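Local coordinates for tyrosine phosphatase (Orf virus, PDB 5NCR), which is a homodimeric viral tyrosine phosphatase of the dual-specificity family with triple substrate specificity, probably including removal of phosphate from phosphoserine in proteins, at residues Asp33-Gly38 with Thr108-Val113; Gly27-Thr32 with Arg155-Ala160. The protein carries 2 engineered substitutions. All coordinates share one frame; numbering follows the deposited sequence.

Overall arrangement
Two neighbouring strands of one mixed sheet connect these contacts, whose centres lie about 10 Å apart. Interaction 1 pairs strand 35-38 with the central strand 108-111, which runs out into the phosphate-binding loop. Interaction 2 works from the adjacent antiparallel edge strand 29-30, which it ties to the end of helix 140-158. Leu37 makes the main polar link: its N makes a probable hydrogen bond of 2.8 Å to Thr29 O, and its O packs 3.5 Å from Arg158 NH1. The bound phosphate meets Ser112 in interaction 1, and Arg158 of interaction 2 reaches the same loop through a hydrogen bond from NH2 to Gly115 O.

Interaction 1 (Asp33-Gly38 with Thr108-Val113); sequences DHVYLG and TLVHSV. Engineered in segment 108-113: Ser112 (natural residue Cys). With PO4 (phosphate ion), chain D.
His34 O receives the N-H of Thr108 at 2.7 Å and opens a parallel beta ladder in the core of the phosphatase fold, a mixed sheet between helices. The two strands run at 30° to each other. Val35 comes next, with CG1 anti to the backbone N (chi1 -178°), where it meets CG2 of Val110 at 4.0 Å. Leu37, Thr108 and Val110 lie on this face with Val35, covered by helices 90-103 and 118-134. Tyr36 carries two rungs: its N gives a bond of 2.8 Å to Thr108 O, and its O accepts from Val110 N. The same Thr108 O lies at the edge of the Tyr36 ring, in its plane and 3.5 Å from CD1. On the other face of the sheet, that of Tyr36 and Leu109, Tyr36 CB touches CD1 of Leu109, and Phe55 meets the tyrosine ring edge to face. Leu37 uses its backbone for a CA-H...O contact with Val110 O, which also takes the last rung, from Gly38 N at 3.0 Å. Because Gly38 has no side chain, Leu109 CD1 can lie 3.7 Å from its N. Beyond the ladder the chain enters the P-loop of the HCX5R signature. Here Ser112 is an engineered residue in place of the natural cysteine, which in this family is the usual nucleophile. The Ser112 hydroxyl is also hydrogen-bonded to Ser119 OG, while Ala114, Val116, Asn117 and Arg118 bind the phosphate. Ser112 OG donates to phosphate O3 at 2.6 Å.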
loop_
_atom_site.group_PDB
_atom_site.type_symbol
_atom_site.label_atom_id
_atom_site.label_comp_id
_atom_site.label_asym_id
_atom_site.label_seq_id
_atom_site.Cartn_x
_atom_site.Cartn_y
_atom_site.Cartn_z
ATOM N N ASP B 33 13.495 19.752 12.325
ATOM C CA ASP B 33 13.793 21.055 12.909
ATOM C C ASP B 33 14.735 21.925 12.048
ATOM O O ASP B 33 14.515 23.131 11.972
ATOM C CB ASP B 33 14.341 20.910 14.328
ATOM C CG ASP B 33 13.282 20.686 15.390
ATOM O OD1 ASP B 33 12.725 19.567 15.448
ATOM O OD2 ASP B 33 13.000 21.633 16.155
ATOM N N HIS B 34 15.721 21.327 11.344
ATOM C CA HIS B 34 16.644 22.131 10.535
ATOM C C HIS B 34 16.658 21.823 9.029
ATOM O O HIS B 34 17.327 22.538 8.296
ATOM C CB HIS B 34 18.068 22.057 11.114
ATOM C CG HIS B 34 18.106 22.291 12.594
ATOM N ND1 HIS B 34 17.795 23.550 13.117
ATOM C CD2 HIS B 34 18.346 21.451 13.622
ATOM C CE1 HIS B 34 17.876 23.437 14.429
ATOM N NE2 HIS B 34 18.200 22.203 14.791
ATOM N N VAL B 35 15.949 20.795 8.553
ATOM C CA VAL B 35 15.949 20.492 7.111
ATOM C C VAL B 35 14.616 20.909 6.471
ATOM O O VAL B 35 13.554 20.579 6.966
ATOM C CB VAL B 35 16.364 19.038 6.765
ATOM C CG1 VAL B 35 16.400 18.801 5.247
ATOM C CG2 VAL B 35 17.707 18.709 7.398
ATOM N N TYR B 36 14.703 21.677 5.383
ATOM C CA TYR B 36 13.573 22.209 4.640
ATOM C C TYR B 36 13.637 21.735 3.203
ATOM O O TYR B 36 14.725 21.525 2.651
ATOM C CB TYR B 36 13.579 23.750 4.677
ATOM C CG TYR B 36 13.423 24.381 6.048
ATOM C CD1 TYR B 36 14.477 24.395 6.957
ATOM C CD2 TYR B 36 12.260 25.055 6.396
ATOM C CE1 TYR B 36 14.358 25.026 8.193
ATOM C CE2 TYR B 36 12.135 25.698 7.623
ATOM C CZ TYR B 36 13.176 25.663 8.526
ATOM O OH TYR B 36 13.048 26.292 9.743
ATOM N N LEU B 37 12.454 21.549 2.617
ATOM C CA LEU B 37 12.244 21.122 1.244
ATOM C C LEU B 37 11.593 22.295 0.530
ATOM O O LEU B 37 10.627 22.842 1.034
ATOM C CB LEU B 37 11.339 19.859 1.217
ATOM C CG LEU B 37 10.802 19.359 -0.122
ATOM C CD1 LEU B 37 11.924 19.101 -1.094
ATOM C CD2 LEU B 37 10.031 18.058 0.058
ATOM N N GLY B 38 12.151 22.688 -0.607
ATOM C CA GLY B 38 11.619 23.802 -1.368
ATOM C C GLY B 38 11.885 23.736 -2.845
ATOM O O GLY B 38 12.473 22.769 -3.344
ATOM N N THR B 108 18.934 24.120 6.763
ATOM C CA THR B 108 19.286 23.707 5.415
ATOM C C THR B 108 18.078 23.638 4.521
ATOM O O THR B 108 17.055 23.081 4.908
ATOM C CB THR B 108 20.021 22.359 5.481
ATOM O OG1 THR B 108 21.179 22.533 6.286
ATOM C CG2 THR B 108 20.390 21.786 4.092
ATOM N N LEU B 109 18.225 24.178 3.304
ATOM C CA LEU B 109 17.193 24.112 2.287
ATOM C C LEU B 109 17.619 23.192 1.127
ATOM O O LEU B 109 18.540 23.510 0.385
ATOM C CB LEU B 109 16.832 25.536 1.788
ATOM C CG LEU B 109 15.780 25.586 0.665
ATOM C CD1 LEU B 109 14.396 25.074 1.126
ATOM C CD2 LEU B 109 15.727 26.953 0.032
ATOM N N VAL B 110 16.910 22.071 0.959
ATOM C CA VAL B 110 17.105 21.134 -0.138
ATOM C C VAL B 110 16.107 21.570 -1.213
ATOM O O VAL B 110 14.901 21.666 -0.952
ATOM C CB VAL B 110 16.890 19.666 0.292
ATOM C CG1 VAL B 110 17.236 18.704 -0.849
ATOM C CG2 VAL B 110 17.694 19.332 1.549
ATOM N N HIS B 111 16.616 21.895 -2.409
ATOM C CA HIS B 111 15.724 22.406 -3.453
ATOM C C HIS B 111 16.085 21.925 -4.857
ATOM O O HIS B 111 17.213 21.507 -5.136
ATOM C CB HIS B 111 15.646 23.955 -3.393
ATOM C CG HIS B 111 16.921 24.606 -3.829
ATOM N ND1 HIS B 111 17.145 24.941 -5.163
ATOM C CD2 HIS B 111 18.041 24.885 -3.118
ATOM C CE1 HIS B 111 18.371 25.443 -5.207
ATOM N NE2 HIS B 111 18.940 25.455 -4.000
ATOM N N SER B 112 15.081 21.996 -5.739
ATOM C CA SER B 112 15.134 21.690 -7.167
ATOM C C SER B 112 14.025 22.546 -7.765
ATOM O O SER B 112 13.207 23.040 -7.018
ATOM C CB SER B 112 14.965 20.192 -7.436
ATOM O OG SER B 112 13.830 19.669 -6.780
ATOM N N VAL B 113 14.007 22.753 -9.066
ATOM C CA VAL B 113 13.143 23.733 -9.747
ATOM C C VAL B 113 11.681 23.725 -9.256
ATOM O O VAL B 113 11.243 24.737 -8.721
ATOM C CB VAL B 113 13.239 23.645 -11.294
ATOM C CG1 VAL B 113 12.324 24.672 -11.959
ATOM C CG2 VAL B 113 14.679 23.844 -11.750
HETATM P P PO4 D . 11.808 18.953 -9.605
HETATM O O1 PO4 D . 12.044 19.995 -10.792
HETATM O O2 PO4 D . 10.504 18.082 -9.890
HETATM O O3 PO4 D . 11.642 19.723 -8.217
HETATM O O4 PO4 D . 12.992 18.034 -9.473
#

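Interaction 2 (Gly27-Thr32 with Arg155-Ala160); sequences GMTRLT and RDLRGA
The guanidinium of Arg158 has Thr29 OG1 and a water at its edge, both in its plane, while Gly27 O lies near that edge but tilted somewhat out of the plane. A second guanidinium, that of Arg155, has the carbonyl oxygen Gly159 O over the centre of one face, 3.6 Å above it, and forms a salt bridge with Glu163. One nitrogen of Arg158 does most of the work across the contact: NH1 donates to Thr29 OG1 at 2.8 Å (155°) and to Gly27 O at 3.0 Å, the latter bond being more bent (137°). Gly27 O is gripped twice, since the water also donates to it, and that water in turn accepts from Arg158 NH2 at 2.8 Å. The ring closed by NH1, CZ, NH2, the water and Gly27 O should restrict rotation of the flat group. In the phosphatase fold this joins the short edge strand 29-30 to the C-terminal turn of helix 140-158, where Gly159 leaves the helix with positive phi and its N still bonds to Arg155 O. Just beyond the edge strand, Leu31 and Thr32 both face Val35 in a classic beta bulge. Arg158 NH2 has a further acceptor in Gly115 O, so a single side chain spans helix end, edge strand and phosphate-binding loop. Its chain bends at chi3 (60°), bringing NH1 round to the threonine hydroxyl, and the two side chains pass in opposite directions with Arg158 CD 3.4 Å from Thr29 OG1. The other branch of the threonine serves an apolar contact at the more exposed margin, where Thr29 CG2 approaches Leu157 CD1 to 4.1 Å.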
loop_
_atom_site.group_PDB
_atom_site.type_symbol
_atom_site.label_atom_id
_atom_site.label_comp_id
_atom_site.label_asym_id
_atom_site.label_seq_id
_atom_site.Cartn_x
_atom_site.Cartn_y
_atom_site.Cartn_z
ATOM N N GLY B 27 5.301 27.127 -1.005
ATOM C CA GLY B 27 6.119 27.405 0.160
ATOM C C GLY B 27 7.029 26.259 0.527
ATOM O O GLY B 27 6.764 25.105 0.159
ATOM N N MET B 28 8.087 26.554 1.269
ATOM C CA MET B 28 8.953 25.466 1.696
ATOM C C MET B 28 8.285 24.687 2.821
ATOM O O MET B 28 7.385 25.191 3.488
ATOM C CB MET B 28 10.382 25.924 2.030
ATOM C CG MET B 28 10.488 27.158 2.830
ATOM S SD MET B 28 12.266 27.509 3.076
ATOM C CE MET B 28 12.513 28.960 2.092
ATOM N N THR B 29 8.690 23.447 2.989
ATOM C CA THR B 29 8.162 22.536 3.996
ATOM C C THR B 29 9.333 22.120 4.863
ATOM O O THR B 29 10.335 21.636 4.380
ATOM C CB THR B 29 7.454 21.334 3.330
ATOM O OG1 THR B 29 6.433 21.823 2.463
ATOM C CG2 THR B 29 6.850 20.357 4.340
ATOM N N ARG B 30 9.178 22.301 6.148
ATOM C CA ARG B 30 10.154 21.957 7.143
ATOM C C ARG B 30 9.940 20.460 7.426
ATOM O O ARG B 30 8.873 20.067 7.886
ATOM C CB ARG B 30 9.869 22.836 8.364
ATOM C CG ARG B 30 10.928 22.840 9.399
ATOM C CD ARG B 30 10.483 23.696 10.561
ATOM N NE ARG B 30 10.295 22.905 11.779
ATOM C CZ ARG B 30 9.699 23.347 12.881
ATOM N NH1 ARG B 30 9.226 24.588 12.939
ATOM N NH2 ARG B 30 9.552 22.546 13.927
ATOM N N LEU B 31 10.921 19.624 7.080
ATOM C CA LEU B 31 10.845 18.161 7.255
ATOM C C LEU B 31 11.278 17.740 8.652
ATOM O O LEU B 31 10.702 16.802 9.226
ATOM C CB LEU B 31 11.699 17.424 6.218
ATOM C CG LEU B 31 11.450 17.707 4.735
ATOM C CD1 LEU B 31 12.729 17.508 3.938
ATOM C CD2 LEU B 31 10.301 16.872 4.186
ATOM N N THR B 32 12.354 18.367 9.153
ATOM C CA THR B 32 12.871 18.205 10.514
ATOM C C THR B 32 13.138 19.610 11.038
ATOM O O THR B 32 13.111 20.550 10.243
ATOM C CB THR B 32 14.152 17.354 10.574
ATOM O OG1 THR B 32 15.142 17.969 9.779
ATOM C CG2 THR B 32 13.936 15.939 10.121
ATOM N N ARG B 155 3.195 14.291 0.626
ATOM C CA ARG B 155 2.424 14.633 -0.571
ATOM C C ARG B 155 1.139 15.396 -0.206
ATOM O O ARG B 155 0.724 16.269 -0.961
ATOM C CB ARG B 155 2.074 13.406 -1.415
ATOM C CG ARG B 155 1.825 13.729 -2.872
ATOM C CD ARG B 155 1.535 12.472 -3.649
ATOM N NE ARG B 155 1.392 12.734 -5.083
ATOM C CZ ARG B 155 0.246 13.042 -5.690
ATOM N NH1 ARG B 155 -0.883 13.123 -4.994
ATOM N NH2 ARG B 155 0.217 13.244 -7.005
ATOM N N ASP B 156 0.540 15.101 0.946
ATOM C CA ASP B 156 -0.654 15.817 1.397
ATOM C C ASP B 156 -0.312 17.302 1.642
ATOM O O ASP B 156 -1.126 18.165 1.315
ATOM C CB ASP B 156 -1.233 15.178 2.681
ATOM C CG ASP B 156 -2.546 15.782 3.170
ATOM O OD1 ASP B 156 -3.281 16.359 2.330
ATOM O OD2 ASP B 156 -2.831 15.689 4.401
ATOM N N LEU B 157 0.884 17.584 2.210
ATOM C CA LEU B 157 1.312 18.960 2.514
ATOM C C LEU B 157 1.741 19.734 1.279
ATOM O O LEU B 157 1.581 20.949 1.238
ATOM C CB LEU B 157 2.482 18.969 3.527
ATOM C CG LEU B 157 2.271 18.335 4.904
ATOM C CD1 LEU B 157 3.578 18.234 5.640
ATOM C CD2 LEU B 157 1.266 19.096 5.731
ATOM N N ARG B 158 2.314 19.044 0.296
ATOM C CA ARG B 158 2.952 19.654 -0.864
ATOM C C ARG B 158 2.200 19.532 -2.180
ATOM O O ARG B 158 2.546 20.232 -3.137
ATOM C CB ARG B 158 4.371 19.090 -0.989
ATOM C CG ARG B 158 5.186 19.602 0.189
ATOM C CD ARG B 158 6.655 19.397 0.090
ATOM N NE ARG B 158 7.280 20.040 -1.066
ATOM C CZ ARG B 158 7.644 21.315 -1.157
ATOM N NH1 ARG B 158 7.360 22.171 -0.176
ATOM N NH2 ARG B 158 8.258 21.756 -2.244
ATOM N N GLY B 159 1.208 18.648 -2.234
ATOM C CA GLY B 159 0.392 18.426 -3.428
ATOM C C GLY B 159 1.081 17.538 -4.434
ATOM O O GLY B 159 0.487 16.576 -4.918
ATOM N N ALA B 160 2.322 17.901 -4.808
ATOM C CA ALA B 160 3.155 17.125 -5.712
ATOM C C ALA B 160 4.417 16.822 -4.962
ATOM O O ALA B 160 5.039 17.735 -4.396
ATOM C CB ALA B 160 3.474 17.915 -6.957
HETATM O O HOH W 1 8.240 24.525 -2.473
#